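Local coordinates for protein RNA-dependent RNA Polymerase (Bombyx mori cytoplasmic polyhedrosis virus, PDB 6TZ0) that catalyses RNA-templated RNA synthesis, transcribing the double-stranded viral genome into plus strands and probably also making the complementary minus strands, at residues A[395-407]-A[505-517]. Residues are numbered along the deposited sequence; the frame is centred on the assembly and turned at random.
Sequences SYLSSFTDEIAKR and TIGKQIYDLNDNA
Within the central polymerase domain, away from the metal-binding aspartates, helix 401-409 and the turn before it pack on the end of helix 501-508 and, mainly, on the irregular chain that follows, with I404 and L513 at the apolar middle. The principle illustrated is apolar side-chain packing: no hydrogen bond joins the two segments directly. I404 divides its branches: CG2 rests on Q509 CB at 3.8 Å, CG1 meets L513 CD1 at 3.7 Å, and CD1 reaches the I510 side chain. V570 of helix 557-573 touches both I404 and I506, tying the pair to a third helix. I510 CD1 lies over one face of the F400 ring, 4.0 Å above its plane and toward the rim, while L513 CD1 lies at the edge. Y396, its CG trans to the backbone N (chi1 -179°), brings OH to 3.0 Å from N514 ND2, at an angle too poor for a hydrogen bond; that amide also meets F400 CZ, ring and amide planes 72° apart. F400 CE2 lies 3.5 Å above the Y396 ring plane, offset toward its rim. R407 NE bridges to E403 OE2 and passes L513 CD2. D512 CB lies over one guanidinium face, toward its rim; D512 OD2, 4.3 Å from R407 NH1, is well out of that plane, so no N-H points at it.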
ATOM      1  N   SER A 395       1.062 -17.130 -23.337  1.00 21.86           N
ATOM      2  CA  SER A 395       1.766 -17.115 -24.617  1.00 21.86           C
ATOM      3  C   SER A 395       2.710 -15.927 -24.735  1.00 21.86           C
ATOM      4  O   SER A 395       3.742 -16.019 -25.407  1.00 21.86           O
ATOM      5  CB  SER A 395       0.766 -17.106 -25.767  1.00 21.86           C
ATOM      6  OG  SER A 395       0.055 -15.887 -25.811  1.00 21.86           O
ATOM      7  N   TYR A 396       2.398 -14.823 -24.070  1.00 21.81           N
ATOM      8  CA  TYR A 396       3.316 -13.699 -24.006  1.00 21.81           C
ATOM      9  C   TYR A 396       4.246 -13.781 -22.806  1.00 21.81           C
ATOM     10  O   TYR A 396       5.429 -13.451 -22.926  1.00 21.81           O
ATOM     11  CB  TYR A 396       2.537 -12.388 -23.973  1.00 21.81           C
ATOM     12  CG  TYR A 396       3.413 -11.168 -23.928  1.00 21.81           C
ATOM     13  CD1 TYR A 396       4.141 -10.767 -25.039  1.00 21.81           C
ATOM     14  CD2 TYR A 396       3.504 -10.409 -22.774  1.00 21.81           C
ATOM     15  CE1 TYR A 396       4.941  -9.647 -24.996  1.00 21.81           C
ATOM     16  CE2 TYR A 396       4.294  -9.293 -22.722  1.00 21.81           C
ATOM     17  CZ  TYR A 396       5.010  -8.912 -23.833  1.00 21.81           C
ATOM     18  OH  TYR A 396       5.802  -7.793 -23.773  1.00 21.81           O
ATOM     19  N   LEU A 397       3.750 -14.217 -21.647  1.00 21.51           N
ATOM     20  CA  LEU A 397       4.577 -14.193 -20.447  1.00 21.51           C
ATOM     21  C   LEU A 397       5.615 -15.306 -20.389  1.00 21.51           C
ATOM     22  O   LEU A 397       6.642 -15.127 -19.729  1.00 21.51           O
ATOM     23  CB  LEU A 397       3.697 -14.255 -19.202  1.00 21.51           C
ATOM     24  CG  LEU A 397       2.846 -13.029 -18.885  1.00 21.51           C
ATOM     25  CD1 LEU A 397       1.929 -13.328 -17.721  1.00 21.51           C
ATOM     26  CD2 LEU A 397       3.733 -11.839 -18.581  1.00 21.51           C
ATOM     27  N   SER A 398       5.400 -16.433 -21.067  1.00 21.82           N
ATOM     28  CA  SER A 398       6.316 -17.558 -20.960  1.00 21.82           C
ATOM     29  C   SER A 398       7.618 -17.344 -21.714  1.00 21.82           C
ATOM     30  O   SER A 398       8.549 -18.134 -21.536  1.00 21.82           O
ATOM     31  CB  SER A 398       5.631 -18.822 -21.461  1.00 21.82           C
ATOM     32  OG  SER A 398       5.340 -18.720 -22.841  1.00 21.82           O
ATOM     33  N   SER A 399       7.711 -16.311 -22.542  1.00 22.03           N
ATOM     34  CA  SER A 399       8.959 -15.985 -23.209  1.00 22.03           C
ATOM     35  C   SER A 399       9.896 -15.153 -22.348  1.00 22.03           C
ATOM     36  O   SER A 399      11.013 -14.866 -22.780  1.00 22.03           O
ATOM     37  CB  SER A 399       8.655 -15.256 -24.513  1.00 22.03           C
ATOM     38  OG  SER A 399       7.969 -14.051 -24.257  1.00 22.03           O
ATOM     39  N   PHE A 400       9.480 -14.772 -21.143  1.00 23.36           N
ATOM     40  CA  PHE A 400      10.297 -13.968 -20.247  1.00 23.36           C
ATOM     41  C   PHE A 400      10.880 -14.755 -19.085  1.00 23.36           C
ATOM     42  O   PHE A 400      11.682 -14.198 -18.337  1.00 23.36           O
ATOM     43  CB  PHE A 400       9.479 -12.799 -19.686  1.00 23.36           C
ATOM     44  CG  PHE A 400       9.154 -11.741 -20.696  1.00 23.36           C
ATOM     45  CD1 PHE A 400      10.065 -10.742 -20.985  1.00 23.36           C
ATOM     46  CD2 PHE A 400       7.941 -11.747 -21.359  1.00 23.36           C
ATOM     47  CE1 PHE A 400       9.767  -9.768 -21.909  1.00 23.36           C
ATOM     48  CE2 PHE A 400       7.645 -10.778 -22.283  1.00 23.36           C
ATOM     49  CZ  PHE A 400       8.564  -9.792 -22.561  1.00 23.36           C
ATOM     50  N   THR A 401      10.521 -16.032 -18.932  1.00 25.67           N
ATOM     51  CA  THR A 401      10.790 -16.738 -17.681  1.00 25.67           C
ATOM     52  C   THR A 401      12.266 -17.057 -17.483  1.00 25.67           C
ATOM     53  O   THR A 401      12.748 -17.037 -16.345  1.00 25.67           O
ATOM     54  CB  THR A 401       9.968 -18.021 -17.615  1.00 25.67           C
ATOM     55  OG1 THR A 401      10.288 -18.843 -18.737  1.00 25.67           O
ATOM     56  CG2 THR A 401       8.490 -17.713 -17.627  1.00 25.67           C
ATOM     57  N   ASP A 402      13.005 -17.328 -18.555  1.00 30.56           N
ATOM     58  CA  ASP A 402      14.394 -17.742 -18.397  1.00 30.56           C
ATOM     59  C   ASP A 402      15.314 -16.571 -18.073  1.00 30.56           C
ATOM     60  O   ASP A 402      16.214 -16.707 -17.230  1.00 30.56           O
ATOM     61  CB  ASP A 402      14.865 -18.461 -19.657  1.00 30.56           C
ATOM     62  CG  ASP A 402      16.222 -19.100 -19.482  1.00 30.56           C
ATOM     63  OD1 ASP A 402      16.302 -20.139 -18.789  1.00 30.56           O
ATOM     64  OD2 ASP A 402      17.207 -18.562 -20.033  1.00 30.56           O
ATOM     65  N   GLU A 403      15.083 -15.417 -18.699  1.00 30.33           N
ATOM     66  CA  GLU A 403      15.819 -14.206 -18.358  1.00 30.33           C
ATOM     67  C   GLU A 403      15.518 -13.747 -16.935  1.00 30.33           C
ATOM     68  O   GLU A 403      16.432 -13.349 -16.200  1.00 30.33           O
ATOM     69  CB  GLU A 403      15.480 -13.106 -19.359  1.00 30.33           C
ATOM     70  CG  GLU A 403      16.189 -11.794 -19.116  1.00 30.33           C
ATOM     71  CD  GLU A 403      17.677 -11.862 -19.377  1.00 30.33           C
ATOM     72  OE1 GLU A 403      18.105 -12.689 -20.211  1.00 30.33           O
ATOM     73  OE2 GLU A 403      18.422 -11.083 -18.746  1.00 30.33           O
ATOM     74  N   ILE A 404      14.247 -13.820 -16.522  1.00 27.60           N
ATOM     75  CA  ILE A 404      13.874 -13.439 -15.162  1.00 27.60           C
ATOM     76  C   ILE A 404      14.483 -14.398 -14.147  1.00 27.60           C
ATOM     77  O   ILE A 404      14.949 -13.970 -13.088  1.00 27.60           O
ATOM     78  CB  ILE A 404      12.340 -13.339 -15.029  1.00 27.60           C
ATOM     79  CG1 ILE A 404      11.816 -12.158 -15.830  1.00 27.60           C
ATOM     80  CG2 ILE A 404      11.909 -13.110 -13.606  1.00 27.60           C
ATOM     81  CD1 ILE A 404      10.323 -12.112 -15.929  1.00 27.60           C
ATOM     82  N   ALA A 405      14.556 -15.693 -14.473  1.00 28.24           N
ATOM     83  CA  ALA A 405      15.173 -16.642 -13.548  1.00 28.24           C
ATOM     84  C   ALA A 405      16.674 -16.423 -13.428  1.00 28.24           C
ATOM     85  O   ALA A 405      17.230 -16.536 -12.326  1.00 28.24           O
ATOM     86  CB  ALA A 405      14.874 -18.071 -13.986  1.00 28.24           C
ATOM     87  N   LYS A 406      17.329 -16.069 -14.537  1.00 30.87           N
ATOM     88  CA  LYS A 406      18.736 -15.682 -14.497  1.00 30.87           C
ATOM     89  C   LYS A 406      18.948 -14.439 -13.639  1.00 30.87           C
ATOM     90  O   LYS A 406      19.954 -14.335 -12.932  1.00 30.87           O
ATOM     91  CB  LYS A 406      19.234 -15.463 -15.927  1.00 30.87           C
ATOM     92  CG  LYS A 406      20.726 -15.188 -16.095  1.00 30.87           C
ATOM     93  CD  LYS A 406      21.024 -13.705 -16.292  1.00 30.87           C
ATOM     94  CE  LYS A 406      22.500 -13.471 -16.540  1.00 30.87           C
ATOM     95  NZ  LYS A 406      22.811 -12.025 -16.691  1.00 30.87           N
ATOM     96  N   ARG A 407      18.008 -13.492 -13.684  1.00 30.01           N
ATOM     97  CA  ARG A 407      18.127 -12.298 -12.850  1.00 30.01           C
ATOM     98  C   ARG A 407      17.876 -12.606 -11.376  1.00 30.01           C
ATOM     99  O   ARG A 407      18.513 -12.016 -10.498  1.00 30.01           O
ATOM    100  CB  ARG A 407      17.160 -11.224 -13.341  1.00 30.01           C
ATOM    101  CG  ARG A 407      17.564 -10.592 -14.645  1.00 30.01           C
ATOM    102  CD  ARG A 407      16.525  -9.596 -15.103  1.00 30.01           C
ATOM    103  NE  ARG A 407      16.894  -9.008 -16.384  1.00 30.01           N
ATOM    104  CZ  ARG A 407      17.586  -7.885 -16.511  1.00 30.01           C
ATOM    105  NH1 ARG A 407      17.970  -7.222 -15.432  1.00 30.01           N
ATOM    106  NH2 ARG A 407      17.889  -7.418 -17.712  1.00 30.01           N
ATOM    107  N   THR A 505       9.278 -10.327  -5.968  1.00 27.50           N
ATOM    108  CA  THR A 505      10.635 -10.249  -6.495  1.00 27.50           C
ATOM    109  C   THR A 505      10.711 -10.815  -7.907  1.00 27.50           C
ATOM    110  O   THR A 505      11.432 -10.285  -8.758  1.00 27.50           O
ATOM    111  CB  THR A 505      11.575 -10.991  -5.547  1.00 27.50           C
ATOM    112  OG1 THR A 505      11.479 -10.404  -4.247  1.00 27.50           O
ATOM    113  CG2 THR A 505      13.010 -10.919  -6.013  1.00 27.50           C
ATOM    114  N   ILE A 506       9.936 -11.862  -8.186  1.00 26.18           N
ATOM    115  CA  ILE A 506       9.923 -12.433  -9.528  1.00 26.18           C
ATOM    116  C   ILE A 506       9.218 -11.503 -10.508  1.00 26.18           C
ATOM    117  O   ILE A 506       9.760 -11.178 -11.570  1.00 26.18           O
ATOM    118  CB  ILE A 506       9.286 -13.831  -9.505  1.00 26.18           C
ATOM    119  CG1 ILE A 506      10.216 -14.814  -8.796  1.00 26.18           C
ATOM    120  CG2 ILE A 506       8.923 -14.286 -10.900  1.00 26.18           C
ATOM    121  CD1 ILE A 506       9.597 -16.147  -8.540  1.00 26.18           C
ATOM    122  N   GLY A 507       8.011 -11.046 -10.170  1.00 26.54           N
ATOM    123  CA  GLY A 507       7.286 -10.175 -11.082  1.00 26.54           C
ATOM    124  C   GLY A 507       7.859  -8.778 -11.226  1.00 26.54           C
ATOM    125  O   GLY A 507       7.501  -8.080 -12.178  1.00 26.54           O
ATOM    126  N   LYS A 508       8.728  -8.357 -10.309  1.00 28.24           N
ATOM    127  CA  LYS A 508       9.375  -7.059 -10.403  1.00 28.24           C
ATOM    128  C   LYS A 508      10.426  -7.024 -11.504  1.00 28.24           C
ATOM    129  O   LYS A 508      10.738  -5.946 -12.018  1.00 28.24           O
ATOM    130  CB  LYS A 508       9.992  -6.743  -9.036  1.00 28.24           C
ATOM    131  CG  LYS A 508      10.632  -5.397  -8.844  1.00 28.24           C
ATOM    132  CD  LYS A 508      11.210  -5.315  -7.447  1.00 28.24           C
ATOM    133  CE  LYS A 508      11.838  -3.966  -7.187  1.00 28.24           C
ATOM    134  NZ  LYS A 508      13.047  -3.769  -8.026  1.00 28.24           N
ATOM    135  N   GLN A 509      10.957  -8.180 -11.901  1.00 27.80           N
ATOM    136  CA  GLN A 509      12.052  -8.204 -12.856  1.00 27.80           C
ATOM    137  C   GLN A 509      11.601  -7.950 -14.286  1.00 27.80           C
ATOM    138  O   GLN A 509      12.438  -7.617 -15.128  1.00 27.80           O
ATOM    139  CB  GLN A 509      12.779  -9.542 -12.787  1.00 27.80           C
ATOM    140  CG  GLN A 509      13.325  -9.879 -11.424  1.00 27.80           C
ATOM    141  CD  GLN A 509      14.340  -8.883 -10.924  1.00 27.80           C
ATOM    142  OE1 GLN A 509      15.163  -8.375 -11.681  1.00 27.80           O
ATOM    143  NE2 GLN A 509      14.287  -8.595  -9.633  1.00 27.80           N
ATOM    144  N   ILE A 510      10.305  -8.084 -14.583  1.00 28.26           N
ATOM    145  CA  ILE A 510       9.828  -7.912 -15.954  1.00 28.26           C
ATOM    146  C   ILE A 510       9.757  -6.446 -16.356  1.00 28.26           C
ATOM    147  O   ILE A 510       9.659  -6.144 -17.550  1.00 28.26           O
ATOM    148  CB  ILE A 510       8.469  -8.625 -16.118  1.00 28.26           C
ATOM    149  CG1 ILE A 510       8.181  -8.957 -17.586  1.00 28.26           C
ATOM    150  CG2 ILE A 510       7.345  -7.778 -15.575  1.00 28.26           C
ATOM    151  CD1 ILE A 510       7.056  -9.926 -17.799  1.00 28.26           C
ATOM    152  N   TYR A 511       9.846  -5.519 -15.397  1.00 32.00           N
ATOM    153  CA  TYR A 511       9.858  -4.103 -15.740  1.00 32.00           C
ATOM    154  C   TYR A 511      11.133  -3.694 -16.457  1.00 32.00           C
ATOM    155  O   TYR A 511      11.123  -2.713 -17.203  1.00 32.00           O
ATOM    156  CB  TYR A 511       9.713  -3.224 -14.503  1.00 32.00           C
ATOM    157  CG  TYR A 511       8.439  -3.400 -13.725  1.00 32.00           C
ATOM    158  CD1 TYR A 511       7.219  -3.123 -14.302  1.00 32.00           C
ATOM    159  CD2 TYR A 511       8.465  -3.733 -12.382  1.00 32.00           C
ATOM    160  CE1 TYR A 511       6.053  -3.252 -13.591  1.00 32.00           C
ATOM    161  CE2 TYR A 511       7.302  -3.856 -11.661  1.00 32.00           C
ATOM    162  CZ  TYR A 511       6.099  -3.615 -12.275  1.00 32.00           C
ATOM    163  OH  TYR A 511       4.932  -3.728 -11.572  1.00 32.00           O
ATOM    164  N   ASP A 512      12.223  -4.418 -16.248  1.00 32.62           N
ATOM    165  CA  ASP A 512      13.483  -4.144 -16.915  1.00 32.62           C
ATOM    166  C   ASP A 512      13.590  -4.822 -18.270  1.00 32.62           C
ATOM    167  O   ASP A 512      14.650  -4.757 -18.897  1.00 32.62           O
ATOM    168  CB  ASP A 512      14.647  -4.589 -16.033  1.00 32.62           C
ATOM    169  CG  ASP A 512      14.742  -3.787 -14.760  1.00 32.62           C
ATOM    170  OD1 ASP A 512      14.330  -2.609 -14.765  1.00 32.62           O
ATOM    171  OD2 ASP A 512      15.225  -4.336 -13.749  1.00 32.62           O
ATOM    172  N   LEU A 513      12.528  -5.469 -18.734  1.00 28.82           N
ATOM    173  CA  LEU A 513      12.569  -6.230 -19.967  1.00 28.82           C
ATOM    174  C   LEU A 513      11.585  -5.731 -21.009  1.00 28.82           C
ATOM    175  O   LEU A 513      11.602  -6.225 -22.139  1.00 28.82           O
ATOM    176  CB  LEU A 513      12.292  -7.708 -19.678  1.00 28.82           C
ATOM    177  CG  LEU A 513      13.264  -8.402 -18.733  1.00 28.82           C
ATOM    178  CD1 LEU A 513      12.803  -9.811 -18.510  1.00 28.82           C
ATOM    179  CD2 LEU A 513      14.662  -8.384 -19.293  1.00 28.82           C
ATOM    180  N   ASN A 514      10.731  -4.775 -20.661  1.00 31.53           N
ATOM    181  CA  ASN A 514       9.755  -4.214 -21.578  1.00 31.53           C
ATOM    182  C   ASN A 514       9.735  -2.704 -21.416  1.00 31.53           C
ATOM    183  O   ASN A 514      10.487  -2.126 -20.628  1.00 31.53           O
ATOM    184  CB  ASN A 514       8.347  -4.757 -21.323  1.00 31.53           C
ATOM    185  CG  ASN A 514       8.212  -6.201 -21.649  1.00 31.53           C
ATOM    186  OD1 ASN A 514       7.895  -7.016 -20.788  1.00 31.53           O
ATOM    187  ND2 ASN A 514       8.445  -6.541 -22.909  1.00 31.53           N
ATOM    188  N   ASP A 515       8.831  -2.074 -22.163  1.00 34.33           N
ATOM    189  CA  ASP A 515       8.553  -0.650 -22.057  1.00 34.33           C
ATOM    190  C   ASP A 515       7.069  -0.381 -21.853  1.00 34.33           C
ATOM    191  O   ASP A 515       6.596   0.713 -22.168  1.00 34.33           O
ATOM    192  CB  ASP A 515       9.057   0.089 -23.296  1.00 34.33           C
ATOM    193  CG  ASP A 515       8.517  -0.500 -24.591  1.00 34.33           C
ATOM    194  OD1 ASP A 515       7.903  -1.588 -24.562  1.00 34.33           O
ATOM    195  OD2 ASP A 515       8.697   0.137 -25.648  1.00 34.33           O
ATOM    196  N   ASN A 516       6.318  -1.352 -21.346  1.00 30.88           N
ATOM    197  CA  ASN A 516       4.877  -1.205 -21.219  1.00 30.88           C
ATOM    198  C   ASN A 516       4.418  -1.114 -19.766  1.00 30.88           C
ATOM    199  O   ASN A 516       3.372  -1.652 -19.402  1.00 30.88           O
ATOM    200  CB  ASN A 516       4.159  -2.322 -21.978  1.00 30.88           C
ATOM    201  CG  ASN A 516       4.598  -3.699 -21.574  1.00 30.88           C
ATOM    202  OD1 ASN A 516       5.338  -3.873 -20.618  1.00 30.88           O
ATOM    203  ND2 ASN A 516       4.159  -4.697 -22.332  1.00 30.88           N
ATOM    204  N   ALA A 517       5.201  -0.435 -18.934  1.00 34.01           N
ATOM    205  CA  ALA A 517       4.803  -0.065 -17.588  1.00 34.01           C
ATOM    206  C   ALA A 517       5.207   1.382 -17.361  1.00 34.01           C
ATOM    207  O   ALA A 517       6.068   1.920 -18.058  1.00 34.01           O
ATOM    208  CB  ALA A 517       5.438  -0.969 -16.534  1.00 34.01           C
TER